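Local coordinates for G protein alpha subunit (Entamoeba histolytica, PDB 4FID) that probably relays signals from membrane receptors as a GTP-binding and GTP-hydrolysing switch of a heterotrimeric G protein, at residues V94-W98 with F123-K127; V158-F163 with F319-V323; F190-E196 with S213-F217. One frame throughout, in Å; residues are numbered along the deposited sequence.

Interaction 1 of 3, residues V94-W98 with F123-K127; sequences VEALW and FENVK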
# COMPACT_ATOMS: atom_id res chain seq x y z
N VAL A 94 -12.92 -16.82 15.40
CA VAL A 94 -12.20 -16.27 14.25
C VAL A 94 -11.65 -17.41 13.38
O VAL A 94 -11.77 -17.36 12.15
CB VAL A 94 -11.08 -15.28 14.66
CG1 VAL A 94 -10.14 -15.02 13.48
CG2 VAL A 94 -11.66 -13.98 15.18
N GLU A 95 -11.08 -18.45 14.00
CA GLU A 95 -10.49 -19.56 13.23
C GLU A 95 -11.54 -20.41 12.52
O GLU A 95 -11.34 -20.83 11.38
CB GLU A 95 -9.66 -20.46 14.12
CG GLU A 95 -8.37 -19.89 14.58
CD GLU A 95 -7.92 -20.57 15.85
OE1 GLU A 95 -8.76 -21.25 16.48
OE2 GLU A 95 -6.74 -20.41 16.23
N ALA A 96 -12.63 -20.70 13.23
CA ALA A 96 -13.77 -21.41 12.64
C ALA A 96 -14.40 -20.58 11.52
O ALA A 96 -14.67 -21.10 10.44
CB ALA A 96 -14.81 -21.74 13.72
N LEU A 97 -14.64 -19.31 11.78
CA LEU A 97 -15.21 -18.43 10.77
C LEU A 97 -14.38 -18.43 9.49
O LEU A 97 -14.91 -18.62 8.40
CB LEU A 97 -15.37 -17.01 11.31
CG LEU A 97 -16.57 -16.77 12.24
CD1 LEU A 97 -16.45 -15.44 13.01
CD2 LEU A 97 -17.89 -16.85 11.47
N TRP A 98 -13.08 -18.24 9.63
CA TRP A 98 -12.20 -18.13 8.46
C TRP A 98 -12.15 -19.45 7.69
O TRP A 98 -11.85 -19.47 6.50
CB TRP A 98 -10.81 -17.67 8.91
CG TRP A 98 -9.79 -17.48 7.83
CD1 TRP A 98 -8.54 -18.03 7.78
CD2 TRP A 98 -9.92 -16.67 6.66
NE1 TRP A 98 -7.88 -17.62 6.64
CE2 TRP A 98 -8.71 -16.78 5.94
CE3 TRP A 98 -10.93 -15.85 6.15
CZ2 TRP A 98 -8.49 -16.10 4.74
CZ3 TRP A 98 -10.71 -15.19 4.96
CH2 TRP A 98 -9.50 -15.32 4.27
N PHE A 123 -6.27 -12.66 10.18
CA PHE A 123 -6.85 -13.96 10.52
C PHE A 123 -5.81 -15.07 10.70
O PHE A 123 -5.85 -15.83 11.67
CB PHE A 123 -7.89 -14.35 9.46
CG PHE A 123 -8.96 -13.31 9.27
CD1 PHE A 123 -9.27 -12.42 10.30
CD2 PHE A 123 -9.64 -13.19 8.06
CE1 PHE A 123 -10.24 -11.44 10.12
CE2 PHE A 123 -10.61 -12.21 7.88
CZ PHE A 123 -10.91 -11.34 8.91
N GLU A 124 -4.86 -15.16 9.78
CA GLU A 124 -3.84 -16.19 9.89
C GLU A 124 -2.94 -16.01 11.09
O GLU A 124 -2.19 -16.91 11.46
CB GLU A 124 -3.03 -16.27 8.60
CG GLU A 124 -3.86 -16.80 7.44
CD GLU A 124 -3.18 -16.65 6.10
OE1 GLU A 124 -2.06 -16.10 6.02
OE2 GLU A 124 -3.79 -17.09 5.11
N ASN A 125 -3.01 -14.83 11.72
CA ASN A 125 -2.13 -14.49 12.82
C ASN A 125 -2.87 -14.29 14.13
O ASN A 125 -2.28 -13.79 15.10
CB ASN A 125 -1.29 -13.26 12.48
CG ASN A 125 -0.07 -13.60 11.61
OD1 ASN A 125 0.98 -13.94 12.13
ND2 ASN A 125 -0.22 -13.51 10.29
N VAL A 126 -4.14 -14.68 14.14
CA VAL A 126 -5.03 -14.42 15.28
C VAL A 126 -4.60 -15.06 16.61
O VAL A 126 -4.71 -14.44 17.67
CB VAL A 126 -6.50 -14.75 14.97
CG1 VAL A 126 -6.74 -16.26 15.03
CG2 VAL A 126 -7.41 -14.03 15.94
N LYS A 127 -4.11 -16.30 16.56
CA LYS A 127 -3.62 -16.97 17.76
C LYS A 127 -2.57 -16.12 18.47
O LYS A 127 -2.53 -16.06 19.69
CB LYS A 127 -3.03 -18.34 17.43
CG LYS A 127 -4.02 -19.40 16.98
CD LYS A 127 -3.27 -20.63 16.45
CE LYS A 127 -4.20 -21.78 16.06
NZ LYS A 127 -3.47 -22.90 15.39
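The CB side of F123 packs against one face of the W98 indole. F123 CB sits 4.0 Å from the centroid of the five-membered ring and only 9° off the normal, a CH-pi contact. The phenyl ring then runs out beneath the six-membered ring of the same indole, with F123 CD2 3.5 Å from W98 CE3. The two ring planes are inclined at 54°, so they meet obliquely. W98 projects toward F123 with CG anti to its backbone N (chi1 -179°). One helical turn earlier, V94 and V126 lie alongside each other, running opposite ways. V94 CG1 fills the notch between the methyls of V126, 3.8 Å from V126 CG2, and also lies 4.2 Å from F123 CD1. E95 lays its CG 4.0 Å from V126 CG1. Y107 adds an edge-to-face ring to W98, and helix 42-62 packs on F123. The contact joins helix 90-99 to the break between helices 119-124 and 126-129 in the all-helical domain. Its chemistry is apolar shape fit at the centre, with the charged residues E95, E124 and K127 toward the solvent side. The E95 carboxylate is placed doubtfully against K127, so no charge pairing can be inferred.

Interaction 2 of 3, residues V158-F163 with F319-V323; sequences VKDIPF and FMLAV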
# COMPACT_ATOMS: atom_id res chain seq x y z
N VAL A 158 22.18 3.61 2.77
CA VAL A 158 22.21 2.44 1.90
C VAL A 158 23.58 2.31 1.22
O VAL A 158 24.00 3.20 0.47
CB VAL A 158 21.02 2.40 0.89
CG1 VAL A 158 20.78 3.76 0.28
CG2 VAL A 158 21.25 1.34 -0.19
N LYS A 159 24.26 1.21 1.51
CA LYS A 159 25.61 0.97 1.01
C LYS A 159 26.51 2.16 1.31
O LYS A 159 27.26 2.64 0.45
CB LYS A 159 25.57 0.66 -0.49
CG LYS A 159 26.86 0.09 -1.06
CD LYS A 159 26.68 -0.39 -2.50
CE LYS A 159 28.03 -0.68 -3.17
NZ LYS A 159 28.82 -1.69 -2.43
N ASP A 160 26.43 2.64 2.55
CA ASP A 160 27.24 3.77 3.02
C ASP A 160 27.04 5.05 2.22
O ASP A 160 27.94 5.54 1.53
CB ASP A 160 28.72 3.38 3.10
CG ASP A 160 29.01 2.46 4.27
OD1 ASP A 160 28.54 2.75 5.39
OD2 ASP A 160 29.71 1.44 4.08
N ILE A 161 25.83 5.59 2.32
CA ILE A 161 25.41 6.80 1.63
C ILE A 161 24.17 7.25 2.39
O ILE A 161 23.24 6.47 2.58
CB ILE A 161 24.99 6.50 0.17
CG1 ILE A 161 26.18 6.01 -0.65
CG2 ILE A 161 24.39 7.73 -0.50
CD1 ILE A 161 25.77 5.46 -1.99
N PRO A 162 24.17 8.50 2.86
CA PRO A 162 23.05 9.04 3.65
C PRO A 162 21.81 9.41 2.81
O PRO A 162 21.92 10.13 1.81
CB PRO A 162 23.65 10.29 4.28
CG PRO A 162 24.64 10.77 3.25
CD PRO A 162 25.21 9.51 2.61
N PHE A 163 20.63 8.93 3.22
CA PHE A 163 19.37 9.31 2.60
C PHE A 163 18.41 9.98 3.59
O PHE A 163 18.41 9.69 4.78
CB PHE A 163 18.69 8.10 1.97
CG PHE A 163 19.27 7.72 0.64
CD1 PHE A 163 18.57 7.96 -0.52
CD2 PHE A 163 20.52 7.12 0.56
CE1 PHE A 163 19.10 7.60 -1.75
CE2 PHE A 163 21.06 6.77 -0.66
CZ PHE A 163 20.35 7.00 -1.82
N PHE A 319 14.68 -0.68 -4.32
CA PHE A 319 15.22 0.62 -3.95
C PHE A 319 16.69 0.75 -4.34
O PHE A 319 17.20 1.85 -4.57
CB PHE A 319 15.00 0.91 -2.47
CG PHE A 319 15.35 2.31 -2.12
CD1 PHE A 319 14.52 3.35 -2.47
CD2 PHE A 319 16.55 2.59 -1.49
CE1 PHE A 319 14.85 4.66 -2.17
CE2 PHE A 319 16.88 3.90 -1.19
CZ PHE A 319 16.03 4.93 -1.53
N MSE A 320 17.36 -0.40 -4.42
CA MSE A 320 18.76 -0.52 -4.84
C MSE A 320 18.98 -0.04 -6.28
O MSE A 320 19.83 0.81 -6.53
CB MSE A 320 19.21 -1.97 -4.71
CG MSE A 320 20.59 -2.11 -4.13
SE MSE A 320 20.62 -1.97 -2.19
CE MSE A 320 19.69 -3.64 -1.77
N LEU A 321 18.23 -0.60 -7.21
CA LEU A 321 18.19 -0.08 -8.56
C LEU A 321 17.97 1.42 -8.52
O LEU A 321 18.65 2.18 -9.22
CB LEU A 321 17.07 -0.75 -9.35
CG LEU A 321 17.25 -2.27 -9.43
CD1 LEU A 321 16.04 -2.98 -10.05
CD2 LEU A 321 18.53 -2.60 -10.17
N ALA A 322 17.03 1.85 -7.69
CA ALA A 322 16.69 3.26 -7.58
C ALA A 322 17.88 4.14 -7.18
O ALA A 322 18.05 5.25 -7.71
CB ALA A 322 15.53 3.47 -6.63
N VAL A 323 18.71 3.66 -6.26
CA VAL A 323 19.85 4.46 -5.79
C VAL A 323 20.79 4.75 -6.96
O VAL A 323 21.30 5.88 -7.11
CB VAL A 323 20.62 3.74 -4.67
CG1 VAL A 323 21.74 4.60 -4.14
CG2 VAL A 323 19.67 3.35 -3.53
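V158 and F163 lie on the two arms of a hairpin that faces one side of helix 312-332. Its two-residue turn, K159-D160, has positive phi at both positions and is closed by V158 N to I161 O at 3.1 Å. The helix stays a step back: the nearest CA atoms, of V158 and M320, are 8.1 Å apart, and side chains fill the interval. F319 turns its edge toward the face of F163 in an edge-to-face pair, ring centroids 5.7 Å apart and planes at 70°. F319 CZ makes the approach, 4.1 Å from F163 CE1. The F319 side chain swings trans to N (chi1 -171°), which sends the ring off the helix toward the sheet. V323 meets the same F163 ring at its edge, CG1 3.6 Å from F163 CZ. Its other methyl, CG2, comes tip to tip with V158 CG1 at 4.0 Å. V158 CG2 touches the selenium of M320, a selenomethionine that is poorly ordered. The cluster seats the C-terminal helix on the hairpin of strands 152-157 and 162-167. F29, just past helix 18-28, touches both V158 and F319, while F163 packs on F156 and on I6 and V8 of strand 6-12.

Interaction 3 of 3, residues F190-E196 with S213-F217; sequences FVTSLAE and SIAVF
Strand 190-193 and helix 213-217 run nearly antiparallel, at 171°, with their axes 9.8 Å apart at closest approach. F190 spans this gap, its ring standing up from the strand against the helix. F217 covers one face: its CB lies 3.9 Å from the F190 ring centroid and 17° off the normal, a CH-pi contact. The F217 ring continues alongside and meets F190 obliquely. V216 CG1 and S213 O meet the outer end of the F190 ring, at CE1 and CZ. The polar part is at the other end. S213 OG donates a hydrogen bond to E196 OE2, modelled very short (2.5 Å), so its exact length is doubtful. E196 comes from the loop after the strand. Its CG lies between the backbone N and the carbonyl carbon (chi1 74°), and the chain then extends straight to the serine. T192 OG1 sits 3.7 Å from S213 CB. Strand 187-193 and helix 209-222 are the first two elements of a beta-alpha-beta crossover into strand 230-236; helix 263-275 brings F274 against F190, T192 and S213. The buried S213 hydroxyl lies among E196, R209 O and S13 OG of the P-loop. E196 and the R209 carbonyl compete as acceptors for its proton. The E196 side chain, about 9 Å from GDP, also touches R209; the serine hydroxyl may help to hold its carboxylate in place. The chemistry thus changes from aromatic packing within the domain to polar bonding toward the nucleotide end.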
# COMPACT_ATOMS: atom_id res chain seq x y z
N PHE A 190 6.67 8.57 -7.00
CA PHE A 190 5.21 8.50 -7.00
C PHE A 190 4.75 7.04 -6.89
O PHE A 190 5.10 6.21 -7.73
CB PHE A 190 4.61 9.16 -8.26
CG PHE A 190 3.11 9.12 -8.32
CD1 PHE A 190 2.34 9.98 -7.54
CD2 PHE A 190 2.46 8.21 -9.15
CE1 PHE A 190 0.94 9.96 -7.59
CE2 PHE A 190 1.06 8.17 -9.20
CZ PHE A 190 0.30 9.05 -8.42
N VAL A 191 3.96 6.75 -5.86
CA VAL A 191 3.44 5.42 -5.65
C VAL A 191 1.99 5.36 -6.04
O VAL A 191 1.19 6.26 -5.71
CB VAL A 191 3.54 5.00 -4.17
CG1 VAL A 191 3.29 3.47 -4.03
CG2 VAL A 191 4.87 5.40 -3.59
N THR A 192 1.63 4.28 -6.73
CA THR A 192 0.24 4.05 -7.09
C THR A 192 -0.12 2.56 -7.00
O THR A 192 0.72 1.67 -7.20
CB THR A 192 -0.11 4.63 -8.49
OG1 THR A 192 -1.54 4.63 -8.69
CG2 THR A 192 0.57 3.83 -9.61
N SER A 193 -1.37 2.29 -6.66
CA SER A 193 -1.85 0.95 -6.49
C SER A 193 -2.34 0.45 -7.83
O SER A 193 -3.19 1.08 -8.46
CB SER A 193 -3.01 0.95 -5.50
OG SER A 193 -3.46 -0.36 -5.23
N LEU A 194 -1.82 -0.69 -8.28
CA LEU A 194 -2.29 -1.26 -9.52
C LEU A 194 -3.68 -1.85 -9.33
O LEU A 194 -4.48 -1.90 -10.27
CB LEU A 194 -1.33 -2.34 -10.02
CG LEU A 194 -0.10 -1.84 -10.78
CD1 LEU A 194 0.90 -2.96 -10.98
CD2 LEU A 194 -0.55 -1.26 -12.10
N ALA A 195 -3.99 -2.28 -8.11
CA ALA A 195 -5.23 -3.01 -7.92
C ALA A 195 -6.48 -2.11 -7.86
O ALA A 195 -7.59 -2.60 -7.67
CB ALA A 195 -5.14 -3.92 -6.70
N GLU A 196 -6.29 -0.80 -8.03
CA GLU A 196 -7.39 0.15 -7.95
C GLU A 196 -8.00 0.46 -9.31
O GLU A 196 -8.86 1.34 -9.41
CB GLU A 196 -6.94 1.46 -7.27
CG GLU A 196 -6.05 2.34 -8.17
CD GLU A 196 -5.64 3.69 -7.55
OE1 GLU A 196 -5.73 3.87 -6.30
OE2 GLU A 196 -5.19 4.57 -8.32
N SER A 213 -5.58 9.27 -9.40
CA SER A 213 -4.13 9.09 -9.27
C SER A 213 -3.38 9.71 -10.43
O SER A 213 -2.34 10.34 -10.23
CB SER A 213 -3.73 7.62 -9.21
OG SER A 213 -4.47 6.96 -8.22
N ILE A 214 -3.91 9.52 -11.63
CA ILE A 214 -3.22 9.94 -12.84
C ILE A 214 -3.02 11.45 -12.81
O ILE A 214 -1.95 11.96 -13.11
CB ILE A 214 -3.97 9.50 -14.12
CG1 ILE A 214 -3.78 8.00 -14.37
CG2 ILE A 214 -3.52 10.31 -15.34
CD1 ILE A 214 -4.62 7.47 -15.54
N ALA A 215 -4.06 12.17 -12.41
CA ALA A 215 -4.00 13.61 -12.38
C ALA A 215 -3.01 14.09 -11.29
O ALA A 215 -2.31 15.08 -11.47
CB ALA A 215 -5.39 14.19 -12.18
N VAL A 216 -2.95 13.36 -10.17
CA VAL A 216 -1.94 13.67 -9.18
C VAL A 216 -0.55 13.58 -9.81
O VAL A 216 0.24 14.50 -9.73
CB VAL A 216 -1.98 12.71 -7.98
CG1 VAL A 216 -0.65 12.77 -7.19
CG2 VAL A 216 -3.21 13.00 -7.08
N PHE A 217 -0.27 12.44 -10.43
CA PHE A 217 1.00 12.27 -11.10
C PHE A 217 1.31 13.37 -12.14
O PHE A 217 2.41 13.90 -12.16
CB PHE A 217 1.10 10.89 -11.72
CG PHE A 217 2.29 10.71 -12.61
CD1 PHE A 217 3.55 10.57 -12.06
CD2 PHE A 217 2.14 10.70 -13.99
CE1 PHE A 217 4.67 10.40 -12.88
CE2 PHE A 217 3.23 10.54 -14.81
CZ PHE A 217 4.50 10.38 -14.26

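Interactions 2 and 3 are buried contacts of the Ras-like domain, and each packs a helix on the same mixed sheet. They hold different elements: 158-163 with 319-323 joins the C-terminal helix to the edge hairpin, whereas 190-196 with 213-217 joins a central strand to the helix that follows it. Their nearest atoms are about 10 Å apart. Interaction 1 belongs to the all-helical domain and is only partly buried; its nearest atoms are about 16 Å from interaction 3. All three rely on phenylalanine. Interaction 1 adds charged residues on its solvent side, interaction 2 is apolar across the segments, and interaction 3 alone has a hydrogen bond between its segments.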